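Local coordinates for microtubule-associated protein 1 light chain 3 (Plasmodium falciparum, PDB 4EOY) that binds a peptide of the conjugating enzyme Atg3 through its ubiquitin-like fold and is probably conjugated to a membrane lipid, as other Atg8 proteins are, at residues M5-D10 and Y116-Y121; P33-R38 and E48-L53; R38-N43 and Y121-S126; S42-I47 and R86-F91. The protein carries 3 engineered substitutions. One frame throughout, in Å; residues are numbered along the deposited sequence.

Interaction 1: residues M5-D10 and Y116-Y121; sequences MPSLKD and YLYMEY. With CA (calcium ion), chain G.
Lys9 lies across the phenol end of Tyr118 and brings the polar part of the contact. Its CB stands off from the ring, 4.8 Å from Tyr118 OH. CG is set anti to the carbonyl carbon (chi1 -62°), which turns the chain toward the tyrosine and brings Lys9 CG within 3.6 Å of Tyr118 OH. From there the lysine runs extended. CD passes 4.3 Å from Tyr118 OH, and CE settles 3.8 Å from Tyr118 CZ, with CE1 close by. At the tip, Lys9 NZ lies 4.9 Å from the centroid of the Tyr118 ring, 22° off its normal, a cation-pi contact over the face. The ammonium also makes a salt bridge with Asp112, and Tyr118 OH is hydrogen-bonded to Asp114, so both polar ends are engaged beyond the contact.

Leu8 supplies the apolar part: its CD2 meets Tyr116 CE2 at 4.0 Å, the two side chains crossing at about a right angle, as suits a branched aliphatic group in a buried place. Ser7 OG comes obliquely to the ring at Tyr118 CE2, 4.1 Å away, on the same side of its plane as the lysine. Just upstream, Pro6 O binds a calcium ion at 2.2 Å, and three waters are further ligands of the metal.

The chemistry is mixed. A long lysine can give methylenes and charge to one aromatic ring while its nitrogen meets an acid, so the ammonium is shared between the pi face and the carboxylate of Asp112; the hydroxyl held by Asp114 fixes the far end of the ring.

Interaction 2: residues P33-R38 and E48-L53; sequences PVVIER and EKKKFL. Engineered in segment 33-38: Ile36 (natural residue Cys).
The ring of Phe52 turns its edge to the neighbouring strand: Val34 O and Ile36 CG2 both lie near the ring plane, the methyl 4.1 Å from Phe52 CE1. His70 of helix 60-72 completes an edge-to-face pair with this phenyl. The other flat group is the carboxylate of Glu37, whose OE2 receives Lys50 NZ at 2.7 Å on its syn lone pair. This salt bridge depends on two side-chain shapes: the glutamate bends at chi2 (80°), while the lysine stays extended beyond CG and lays its methylenes past Ile36 O. Lys50 NZ has a second, long and weak ion pair with Glu11.

Between the side chains runs regular antiparallel pairing. Val34 and Phe52 are a hydrogen-bonded pair, with Val34 N to Phe52 O at 2.8 Å and Phe52 N to Val34 O at 2.7 Å; Pro33-Leu53 and Val35-Lys51 are non-hydrogen-bonded pairs. Proline is tolerated in the pair with Leu53, where strand 51-55 needs no N-H from it. One more bond, Ile36 N to Lys50 O at 2.8 Å, follows where the second strand is only about to begin. Packing is tight here, Ile36 CG2 lying 3.3 Å from Lys50 CB; Ile36 is an engineered residue in place of cysteine.

Val34 and Phe52 share one sheet face, packed on Met103 of helix 103-110 and Leu67 of helix 60-72 respectively. Strand 31-38 is flanked on its far side by strand 117-122, its parallel neighbour, whereas strand 51-55 is outermost in the chain, and its Lys51 and Leu53 make backbone hydrogen bonds with the bound Atg3 peptide.

Interaction 3: residues R38-N43 and Y121-S126; sequences RANRSN and YSSESS. Engineered in segment 121-126: Ser123 (natural residue Cys), Ser126 (natural residue Cys).
Arg38 and Tyr121 form a parallel bridge, and Ala39 N closes it with a hydrogen bond to Tyr121 O of 2.8 Å, after which the first chain turns off as a loop, the second following after Ser122. The tyrosine ring folds back over the arginine: with its CG between backbone N and carbonyl carbon (chi1 59°), one face comes to rest on Arg38 CA, which lies 3.9 Å from the ring centroid and 11° off the normal, a CH-pi contact. Farther out, Arg38 CG touches Tyr121 CE1 at 3.6 Å. The guanidinium does not stack on the ring; it takes Asn40 O over one face, and its NE is bonded to Leu44 O. Tyr121 OH in turn is bonded to Pro45.

Asn40 is the polar clasp. Its ND2 gives Ser123 OG a nearly straight bond of 2.8 Å in the amide plane, while Asn40 OD1 receives Ser123 N at 3.1 Å from well above the plane of its carbonyl. Ser123 is engineered, cysteine being the natural residue. Next to it, Ser122 OG accepts from Glu124 N at 3.1 Å, making an ST turn that bends the C-terminal chain.

Asparagine suits this meeting of chains because its carbonyl can take up the backbone N-H of residue 123; the bond from its amide to the engineered hydroxyl belongs to this construct. Side-chain hydrogen bonds thus continue the link beyond the last backbone bond.

Interaction 4: residues S42-I47 and R86-F91; sequences SNLPII and RTIYLF. With ACT (acetate ion), chain H.
Asn43 opens the meeting with Arg86, its ND2 lying 4.1 Å from Arg86 CD as the two side chains slide past each other in opposite directions. The amide and guanidinium planes stand 75° apart, so they do not stack. The carbonyl of Asn43 looks toward the same side chain, Asn43 O being 3.7 Å from Arg86 NE, too far for more than a loose polar approach.

Leu44 comes next and makes the apolar centre. With CG anti to its carbonyl carbon (chi1 -66°), the isobutyl group extends between the arginine stem and the isoleucine. Its CD2 touches Arg86 CD at 3.6 Å and Arg86 CB at 3.8 Å, and on Ile88 it meets CG1 at 3.9 Å. Leucine suits this buried place, since one methyl can serve both the methylenes of an arginine and a branched hydrocarbon. Pro45 then puts its CD over one face of the Arg86 guanidinium, 3.7 Å above the plane and offset toward the rim. The apolar, puckered proline ring can pack its methylenes on this face, while the N-H groups point out at the edge. Arg86, extended from CG to NE, thus runs along three consecutive residues of the loop. Farther along the second segment, Leu90 N is hydrogen-bonded to acetate O at 3.2 Å, the ion probably coming from the crystallisation liquor.

The contact joins the loop between strands 31-38 and 51-55 to the approach to strand 89-92, the outermost strand on that side. Leu44 and Ile88 both rest on Tyr121 of strand 117-122, and Ile88 also packs on Ile71 of helix 60-72.

All four contacts touch the same sheet, whose strands run 51-55, 31-38, 117-122, 89-92. Interactions 1 and 2, with centres about 8 Å apart, meet where strands 31-38 and 117-122 pair, Met119 O lying 2.7 Å from Glu37 N. Interactions 3 and 4 are closer, about 6 Å between centres, and share Ser42 and Asn43. Tyr121 ties the groups together: its OH is 2.8 Å from Pro45 O, and its CD2 packs against the engineered Ile36. The calcium ion bound by Pro6 in interaction 1 lies about 3 Å, nearest atoms, from the side chain of Glu37 in interaction 2. The Atg3 peptide meets interaction 2 and Tyr116 of interaction 1.

Interaction 1: residues M5-D10 and Y116-Y121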
# COMPACT_ATOMS: atom_id res chain seq x y z
N MET A 5 2.03 -8.26 -13.70
CA MET A 5 1.63 -6.87 -13.97
C MET A 5 2.69 -5.86 -13.56
O MET A 5 3.53 -6.15 -12.71
CB MET A 5 0.29 -6.57 -13.30
CG MET A 5 -0.86 -6.92 -14.22
SD MET A 5 -2.43 -6.63 -13.43
CE MET A 5 -2.83 -8.31 -12.96
N PRO A 6 2.67 -4.66 -14.18
CA PRO A 6 3.75 -3.70 -13.94
C PRO A 6 3.80 -3.24 -12.48
O PRO A 6 2.77 -2.82 -11.93
CB PRO A 6 3.41 -2.55 -14.88
CG PRO A 6 1.93 -2.64 -15.08
CD PRO A 6 1.60 -4.10 -15.02
N SER A 7 4.99 -3.32 -11.88
CA SER A 7 5.21 -2.96 -10.47
C SER A 7 6.41 -2.01 -10.30
O SER A 7 7.08 -1.64 -11.27
CB SER A 7 5.40 -4.23 -9.62
OG SER A 7 5.77 -3.92 -8.28
N LEU A 8 6.69 -1.64 -9.05
CA LEU A 8 7.77 -0.72 -8.71
C LEU A 8 9.15 -1.35 -8.95
O LEU A 8 10.14 -0.64 -9.18
CB LEU A 8 7.65 -0.28 -7.26
CG LEU A 8 8.43 0.98 -6.89
CD1 LEU A 8 7.65 2.22 -7.30
CD2 LEU A 8 8.70 0.99 -5.40
N LYS A 9 9.21 -2.68 -8.88
CA LYS A 9 10.44 -3.42 -9.14
C LYS A 9 10.90 -3.25 -10.59
O LYS A 9 12.10 -3.28 -10.88
CB LYS A 9 10.24 -4.90 -8.81
CG LYS A 9 9.91 -5.14 -7.34
CD LYS A 9 9.78 -6.61 -7.01
CE LYS A 9 9.79 -6.82 -5.50
NZ LYS A 9 9.51 -8.23 -5.13
N ASP A 10 9.95 -3.06 -11.49
CA ASP A 10 10.24 -2.83 -12.90
C ASP A 10 10.62 -1.37 -13.15
O ASP A 10 11.30 -1.04 -14.13
CB ASP A 10 9.04 -3.22 -13.76
CG ASP A 10 8.37 -4.54 -13.31
OD1 ASP A 10 8.91 -5.23 -12.42
OD2 ASP A 10 7.30 -4.87 -13.84
N TYR A 116 10.56 -2.82 1.40
CA TYR A 116 9.16 -2.42 1.24
C TYR A 116 8.19 -3.51 1.70
O TYR A 116 8.47 -4.70 1.58
CB TYR A 116 8.85 -2.10 -0.24
CG TYR A 116 9.28 -0.72 -0.69
CD1 TYR A 116 8.60 0.42 -0.23
CD2 TYR A 116 10.35 -0.54 -1.56
CE1 TYR A 116 8.99 1.70 -0.62
CE2 TYR A 116 10.75 0.73 -1.95
CZ TYR A 116 10.06 1.85 -1.47
OH TYR A 116 10.43 3.12 -1.85
N LEU A 117 7.04 -3.08 2.22
CA LEU A 117 5.91 -3.96 2.38
C LEU A 117 5.03 -3.83 1.14
O LEU A 117 4.41 -2.78 0.90
CB LEU A 117 5.12 -3.64 3.63
CG LEU A 117 3.97 -4.61 3.93
CD1 LEU A 117 4.55 -5.98 4.22
CD2 LEU A 117 3.11 -4.09 5.08
N TYR A 118 4.96 -4.90 0.35
CA TYR A 118 4.16 -4.90 -0.87
C TYR A 118 2.79 -5.45 -0.57
O TYR A 118 2.65 -6.52 0.04
CB TYR A 118 4.83 -5.74 -1.95
CG TYR A 118 6.02 -5.06 -2.60
CD1 TYR A 118 7.29 -5.20 -2.07
CD2 TYR A 118 5.87 -4.30 -3.75
CE1 TYR A 118 8.38 -4.58 -2.65
CE2 TYR A 118 6.96 -3.69 -4.34
CZ TYR A 118 8.21 -3.83 -3.78
OH TYR A 118 9.28 -3.20 -4.39
N MET A 119 1.78 -4.69 -0.95
CA MET A 119 0.39 -5.10 -0.77
C MET A 119 -0.36 -4.95 -2.08
O MET A 119 -0.05 -4.07 -2.90
CB MET A 119 -0.26 -4.26 0.33
CG MET A 119 0.32 -4.53 1.71
SD MET A 119 -0.64 -3.66 2.95
CE MET A 119 -2.18 -4.60 2.96
N GLU A 120 -1.33 -5.81 -2.31
CA GLU A 120 -1.99 -5.84 -3.61
C GLU A 120 -3.48 -5.81 -3.48
O GLU A 120 -4.02 -6.30 -2.50
CB GLU A 120 -1.58 -7.10 -4.38
CG GLU A 120 -0.10 -7.15 -4.73
CD GLU A 120 0.29 -8.40 -5.48
OE1 GLU A 120 -0.10 -9.49 -5.02
OE2 GLU A 120 0.98 -8.29 -6.52
N TYR A 121 -4.16 -5.22 -4.45
CA TYR A 121 -5.60 -5.21 -4.45
C TYR A 121 -6.11 -5.89 -5.70
O TYR A 121 -5.49 -5.84 -6.77
CB TYR A 121 -6.19 -3.80 -4.31
CG TYR A 121 -5.83 -2.77 -5.37
CD1 TYR A 121 -6.60 -2.60 -6.51
CD2 TYR A 121 -4.77 -1.90 -5.18
CE1 TYR A 121 -6.30 -1.64 -7.45
CE2 TYR A 121 -4.45 -0.94 -6.12
CZ TYR A 121 -5.21 -0.82 -7.26
OH TYR A 121 -4.88 0.16 -8.18
CA CA G . 1.19 -1.58 -11.11
O HOH W 1 3.20 -0.06 -12.26
O HOH W 2 -0.29 0.09 -9.69
O HOH W 3 0.03 -3.54 -11.12

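Interaction 2: residues P33-R38 and E48-L53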
# COMPACT_ATOMS: atom_id res chain seq x y z
N PRO A 33 7.39 1.70 5.28
CA PRO A 33 7.15 2.00 3.88
C PRO A 33 6.33 0.90 3.20
O PRO A 33 6.73 -0.27 3.20
CB PRO A 33 8.57 2.08 3.30
CG PRO A 33 9.40 1.21 4.19
CD PRO A 33 8.79 1.33 5.54
N VAL A 34 5.20 1.30 2.61
CA VAL A 34 4.28 0.38 1.97
C VAL A 34 4.04 0.83 0.54
O VAL A 34 3.86 2.03 0.30
CB VAL A 34 2.94 0.34 2.71
CG1 VAL A 34 1.96 -0.55 1.97
CG2 VAL A 34 3.14 -0.15 4.13
N VAL A 35 4.05 -0.12 -0.40
CA VAL A 35 3.72 0.13 -1.79
C VAL A 35 2.49 -0.69 -2.15
O VAL A 35 2.44 -1.89 -1.87
CB VAL A 35 4.87 -0.25 -2.74
CG1 VAL A 35 4.57 0.21 -4.17
CG2 VAL A 35 6.17 0.37 -2.26
N ILE A 36 1.49 -0.05 -2.76
CA ILE A 36 0.26 -0.75 -3.15
C ILE A 36 0.24 -1.07 -4.65
O ILE A 36 0.56 -0.22 -5.49
CB ILE A 36 -1.00 0.08 -2.84
CG1 ILE A 36 -2.25 -0.63 -3.35
CG2 ILE A 36 -0.93 1.42 -3.52
CD1 ILE A 36 -3.51 -0.15 -2.71
N GLU A 37 -0.15 -2.29 -4.99
CA GLU A 37 -0.13 -2.73 -6.38
C GLU A 37 -1.42 -3.40 -6.80
O GLU A 37 -2.03 -4.15 -6.02
CB GLU A 37 1.04 -3.69 -6.59
CG GLU A 37 1.89 -3.37 -7.80
CD GLU A 37 2.89 -2.26 -7.54
OE1 GLU A 37 3.72 -2.39 -6.61
OE2 GLU A 37 2.86 -1.26 -8.29
N ARG A 38 -1.85 -3.12 -8.02
CA ARG A 38 -3.05 -3.69 -8.61
C ARG A 38 -2.73 -5.09 -9.11
O ARG A 38 -1.77 -5.27 -9.86
CB ARG A 38 -3.47 -2.83 -9.80
CG ARG A 38 -4.83 -3.17 -10.39
CD ARG A 38 -5.23 -2.07 -11.35
NE ARG A 38 -6.48 -2.33 -12.07
CZ ARG A 38 -6.57 -2.80 -13.31
NH1 ARG A 38 -5.48 -3.09 -14.03
NH2 ARG A 38 -7.76 -2.96 -13.84
N GLU A 48 -2.56 6.49 -8.96
CA GLU A 48 -1.34 7.19 -9.37
C GLU A 48 -0.38 7.34 -8.20
O GLU A 48 0.84 7.33 -8.41
CB GLU A 48 -1.67 8.56 -9.96
CG GLU A 48 -2.61 8.50 -11.15
CD GLU A 48 -2.72 9.82 -11.89
OE1 GLU A 48 -2.69 10.88 -11.23
OE2 GLU A 48 -2.83 9.78 -13.14
N LYS A 49 -0.93 7.50 -6.99
CA LYS A 49 -0.14 7.54 -5.76
C LYS A 49 -0.28 6.23 -4.98
O LYS A 49 -1.38 5.89 -4.52
CB LYS A 49 -0.55 8.74 -4.89
CG LYS A 49 0.17 10.03 -5.31
CD LYS A 49 0.01 11.15 -4.29
CE LYS A 49 -1.08 12.12 -4.69
NZ LYS A 49 -0.73 12.95 -5.87
N LYS A 50 0.83 5.51 -4.85
CA LYS A 50 0.82 4.15 -4.33
C LYS A 50 1.82 3.86 -3.22
O LYS A 50 1.89 2.73 -2.72
CB LYS A 50 1.04 3.15 -5.47
CG LYS A 50 2.35 3.32 -6.21
CD LYS A 50 2.43 2.32 -7.35
CE LYS A 50 3.84 2.22 -7.91
NZ LYS A 50 3.92 1.11 -8.91
N LYS A 51 2.56 4.89 -2.79
CA LYS A 51 3.55 4.73 -1.72
C LYS A 51 3.01 5.35 -0.44
O LYS A 51 2.58 6.50 -0.43
CB LYS A 51 4.86 5.42 -2.12
CG LYS A 51 5.43 4.92 -3.43
CD LYS A 51 6.94 4.72 -3.40
CE LYS A 51 7.69 6.03 -3.26
NZ LYS A 51 9.17 5.86 -3.27
N PHE A 52 3.03 4.57 0.63
CA PHE A 52 2.51 4.97 1.92
C PHE A 52 3.57 4.85 3.00
O PHE A 52 4.38 3.91 2.98
CB PHE A 52 1.34 4.07 2.31
CG PHE A 52 0.11 4.34 1.52
CD1 PHE A 52 0.00 3.89 0.22
CD2 PHE A 52 -0.93 5.08 2.07
CE1 PHE A 52 -1.13 4.15 -0.52
CE2 PHE A 52 -2.08 5.34 1.34
CZ PHE A 52 -2.17 4.87 0.04
N LEU A 53 3.55 5.78 3.93
CA LEU A 53 4.41 5.73 5.10
C LEU A 53 3.48 5.58 6.29
O LEU A 53 2.93 6.57 6.78
CB LEU A 53 5.25 7.00 5.17
CG LEU A 53 6.59 6.94 5.88
CD1 LEU A 53 7.41 5.75 5.39
CD2 LEU A 53 7.34 8.24 5.64

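Interaction 3: residues R38-N43 and Y121-S126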
# COMPACT_ATOMS: atom_id res chain seq x y z
N ARG A 38 -1.85 -3.12 -8.02
CA ARG A 38 -3.05 -3.69 -8.61
C ARG A 38 -2.73 -5.09 -9.11
O ARG A 38 -1.77 -5.27 -9.86
CB ARG A 38 -3.47 -2.83 -9.80
CG ARG A 38 -4.83 -3.17 -10.39
CD ARG A 38 -5.23 -2.07 -11.35
NE ARG A 38 -6.48 -2.33 -12.07
CZ ARG A 38 -6.57 -2.80 -13.31
NH1 ARG A 38 -5.48 -3.09 -14.03
NH2 ARG A 38 -7.76 -2.96 -13.84
N ALA A 39 -3.57 -6.06 -8.73
CA ALA A 39 -3.22 -7.48 -8.87
C ALA A 39 -4.05 -8.23 -9.91
O ALA A 39 -3.75 -9.39 -10.21
CB ALA A 39 -3.33 -8.17 -7.53
N ASN A 40 -5.11 -7.60 -10.41
CA ASN A 40 -5.87 -8.17 -11.53
C ASN A 40 -6.41 -7.10 -12.46
O ASN A 40 -6.29 -5.90 -12.20
CB ASN A 40 -6.97 -9.13 -11.05
CG ASN A 40 -8.21 -8.41 -10.56
OD1 ASN A 40 -8.16 -7.36 -9.93
ND2 ASN A 40 -9.36 -9.03 -10.80
N ARG A 41 -6.97 -7.56 -13.57
CA ARG A 41 -7.55 -6.70 -14.59
C ARG A 41 -9.07 -6.63 -14.42
O ARG A 41 -9.76 -7.60 -14.67
CB ARG A 41 -7.19 -7.26 -15.96
CG ARG A 41 -5.69 -7.47 -16.13
CD ARG A 41 -5.30 -7.64 -17.58
NE ARG A 41 -3.86 -7.79 -17.75
CZ ARG A 41 -2.99 -6.79 -17.70
NH1 ARG A 41 -3.40 -5.54 -17.48
NH2 ARG A 41 -1.70 -7.04 -17.88
N SER A 42 -9.56 -5.47 -13.99
CA SER A 42 -10.99 -5.27 -13.77
C SER A 42 -11.33 -3.77 -13.80
O SER A 42 -10.56 -2.97 -14.30
CB SER A 42 -11.42 -5.95 -12.44
OG SER A 42 -10.87 -5.32 -11.30
N ASN A 43 -12.49 -3.41 -13.27
CA ASN A 43 -12.95 -2.02 -13.24
C ASN A 43 -12.33 -1.18 -12.13
O ASN A 43 -12.61 0.02 -12.01
CB ASN A 43 -14.46 -1.98 -13.09
CG ASN A 43 -14.93 -2.58 -11.77
OD1 ASN A 43 -14.31 -3.52 -11.25
ND2 ASN A 43 -16.02 -2.05 -11.22
N TYR A 121 -4.16 -5.22 -4.45
CA TYR A 121 -5.60 -5.21 -4.45
C TYR A 121 -6.11 -5.89 -5.70
O TYR A 121 -5.49 -5.84 -6.77
CB TYR A 121 -6.19 -3.80 -4.31
CG TYR A 121 -5.83 -2.77 -5.37
CD1 TYR A 121 -6.60 -2.60 -6.51
CD2 TYR A 121 -4.77 -1.90 -5.18
CE1 TYR A 121 -6.30 -1.64 -7.45
CE2 TYR A 121 -4.45 -0.94 -6.12
CZ TYR A 121 -5.21 -0.82 -7.26
OH TYR A 121 -4.88 0.16 -8.18
N SER A 122 -7.25 -6.56 -5.52
CA SER A 122 -7.92 -7.28 -6.55
C SER A 122 -9.42 -7.08 -6.42
O SER A 122 -9.92 -6.79 -5.34
CB SER A 122 -7.60 -8.76 -6.44
OG SER A 122 -8.19 -9.45 -7.52
N SER A 123 -10.13 -7.24 -7.53
CA SER A 123 -11.61 -7.28 -7.50
C SER A 123 -12.14 -8.66 -7.08
O SER A 123 -13.32 -8.79 -6.76
CB SER A 123 -12.17 -6.91 -8.87
OG SER A 123 -11.71 -7.81 -9.87
N GLU A 124 -11.27 -9.67 -7.07
CA GLU A 124 -11.63 -11.04 -6.70
C GLU A 124 -10.91 -11.46 -5.43
O GLU A 124 -9.80 -10.98 -5.12
CB GLU A 124 -11.28 -12.02 -7.82
CG GLU A 124 -11.98 -11.74 -9.15
CD GLU A 124 -11.64 -12.76 -10.24
OE1 GLU A 124 -10.98 -13.78 -9.94
OE2 GLU A 124 -12.04 -12.55 -11.42
N SER A 125 -11.52 -12.37 -4.70
CA SER A 125 -11.01 -12.79 -3.40
C SER A 125 -9.88 -13.80 -3.46
O SER A 125 -9.39 -14.21 -2.41
CB SER A 125 -12.15 -13.37 -2.57
OG SER A 125 -12.75 -14.46 -3.24
N SER A 126 -9.44 -14.21 -4.65
CA SER A 126 -8.54 -15.37 -4.75
C SER A 126 -7.07 -15.06 -4.45
O SER A 126 -6.55 -15.50 -3.43
CB SER A 126 -8.67 -16.06 -6.10
OG SER A 126 -7.85 -17.22 -6.14

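Interaction 4: residues S42-I47 and R86-F91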
# COMPACT_ATOMS: atom_id res chain seq x y z
N SER A 42 -9.56 -5.47 -13.99
CA SER A 42 -10.99 -5.27 -13.77
C SER A 42 -11.33 -3.77 -13.80
O SER A 42 -10.56 -2.97 -14.30
CB SER A 42 -11.42 -5.95 -12.44
OG SER A 42 -10.87 -5.32 -11.30
N ASN A 43 -12.49 -3.41 -13.27
CA ASN A 43 -12.95 -2.02 -13.24
C ASN A 43 -12.33 -1.18 -12.13
O ASN A 43 -12.61 0.02 -12.01
CB ASN A 43 -14.46 -1.98 -13.09
CG ASN A 43 -14.93 -2.58 -11.77
OD1 ASN A 43 -14.31 -3.52 -11.25
ND2 ASN A 43 -16.02 -2.05 -11.22
N LEU A 44 -11.51 -1.82 -11.29
CA LEU A 44 -10.75 -1.09 -10.28
C LEU A 44 -9.65 -0.25 -10.95
O LEU A 44 -8.88 -0.76 -11.79
CB LEU A 44 -10.12 -2.02 -9.25
CG LEU A 44 -11.06 -2.81 -8.33
CD1 LEU A 44 -10.24 -3.57 -7.30
CD2 LEU A 44 -12.05 -1.88 -7.63
N PRO A 45 -9.58 1.04 -10.58
CA PRO A 45 -8.64 1.95 -11.22
C PRO A 45 -7.20 1.78 -10.75
O PRO A 45 -6.95 1.34 -9.63
CB PRO A 45 -9.18 3.33 -10.80
CG PRO A 45 -9.78 3.09 -9.46
CD PRO A 45 -10.37 1.71 -9.53
N ILE A 46 -6.25 2.15 -11.61
CA ILE A 46 -4.85 2.18 -11.22
C ILE A 46 -4.60 3.49 -10.49
O ILE A 46 -4.75 4.56 -11.08
CB ILE A 46 -3.94 2.07 -12.45
CG1 ILE A 46 -4.13 0.70 -13.11
CG2 ILE A 46 -2.49 2.22 -12.03
CD1 ILE A 46 -3.49 0.59 -14.48
N ILE A 47 -4.25 3.40 -9.22
CA ILE A 47 -3.96 4.58 -8.40
C ILE A 47 -2.61 5.16 -8.81
O ILE A 47 -1.64 4.42 -9.03
CB ILE A 47 -4.02 4.28 -6.88
CG1 ILE A 47 -2.98 3.23 -6.44
CG2 ILE A 47 -5.41 3.82 -6.50
CD1 ILE A 47 -3.11 2.81 -4.99
N ARG A 86 -16.90 0.52 -4.87
CA ARG A 86 -16.57 -0.74 -5.54
C ARG A 86 -16.07 -1.71 -4.47
O ARG A 86 -15.48 -1.28 -3.47
CB ARG A 86 -15.47 -0.54 -6.56
CG ARG A 86 -15.78 0.41 -7.69
CD ARG A 86 -14.49 0.60 -8.43
NE ARG A 86 -14.22 1.78 -9.15
CZ ARG A 86 -14.07 3.08 -9.06
NH1 ARG A 86 -14.28 3.59 -10.25
NH2 ARG A 86 -13.48 3.83 -8.14
N THR A 87 -16.32 -3.00 -4.68
CA THR A 87 -15.80 -4.05 -3.79
C THR A 87 -14.32 -4.29 -4.10
O THR A 87 -13.94 -4.49 -5.25
CB THR A 87 -16.62 -5.37 -3.90
OG1 THR A 87 -15.98 -6.40 -3.14
CG2 THR A 87 -16.74 -5.86 -5.32
N ILE A 88 -13.49 -4.24 -3.05
CA ILE A 88 -12.05 -4.48 -3.17
C ILE A 88 -11.61 -5.58 -2.21
O ILE A 88 -12.10 -5.67 -1.09
CB ILE A 88 -11.24 -3.21 -2.84
CG1 ILE A 88 -11.65 -2.06 -3.77
CG2 ILE A 88 -9.74 -3.48 -2.95
CD1 ILE A 88 -11.00 -0.73 -3.42
N TYR A 89 -10.70 -6.43 -2.66
CA TYR A 89 -10.05 -7.40 -1.79
C TYR A 89 -8.57 -7.09 -1.72
O TYR A 89 -7.92 -6.90 -2.77
CB TYR A 89 -10.24 -8.81 -2.33
CG TYR A 89 -11.69 -9.24 -2.36
CD1 TYR A 89 -12.28 -9.82 -1.26
CD2 TYR A 89 -12.45 -9.06 -3.51
CE1 TYR A 89 -13.61 -10.23 -1.30
CE2 TYR A 89 -13.77 -9.46 -3.56
CZ TYR A 89 -14.35 -10.04 -2.46
OH TYR A 89 -15.66 -10.44 -2.51
N LEU A 90 -8.04 -7.04 -0.50
CA LEU A 90 -6.63 -6.70 -0.26
C LEU A 90 -5.77 -7.91 0.13
O LEU A 90 -6.23 -8.82 0.85
CB LEU A 90 -6.54 -5.64 0.83
CG LEU A 90 -7.19 -4.29 0.49
CD1 LEU A 90 -7.18 -3.37 1.70
CD2 LEU A 90 -6.49 -3.64 -0.70
N PHE A 91 -4.52 -7.90 -0.32
CA PHE A 91 -3.62 -9.02 -0.11
C PHE A 91 -2.22 -8.61 0.29
O PHE A 91 -1.66 -7.68 -0.27
CB PHE A 91 -3.55 -9.86 -1.38
CG PHE A 91 -4.87 -10.43 -1.80
CD1 PHE A 91 -5.76 -9.67 -2.54
CD2 PHE A 91 -5.23 -11.72 -1.43
CE1 PHE A 91 -6.98 -10.18 -2.92
CE2 PHE A 91 -6.45 -12.24 -1.81
CZ PHE A 91 -7.33 -11.48 -2.54
C ACT H . -10.37 -7.66 2.81
O ACT H . -9.19 -7.54 2.43
OXT ACT H . -11.14 -8.53 2.32
CH3 ACT H . -10.88 -6.76 3.90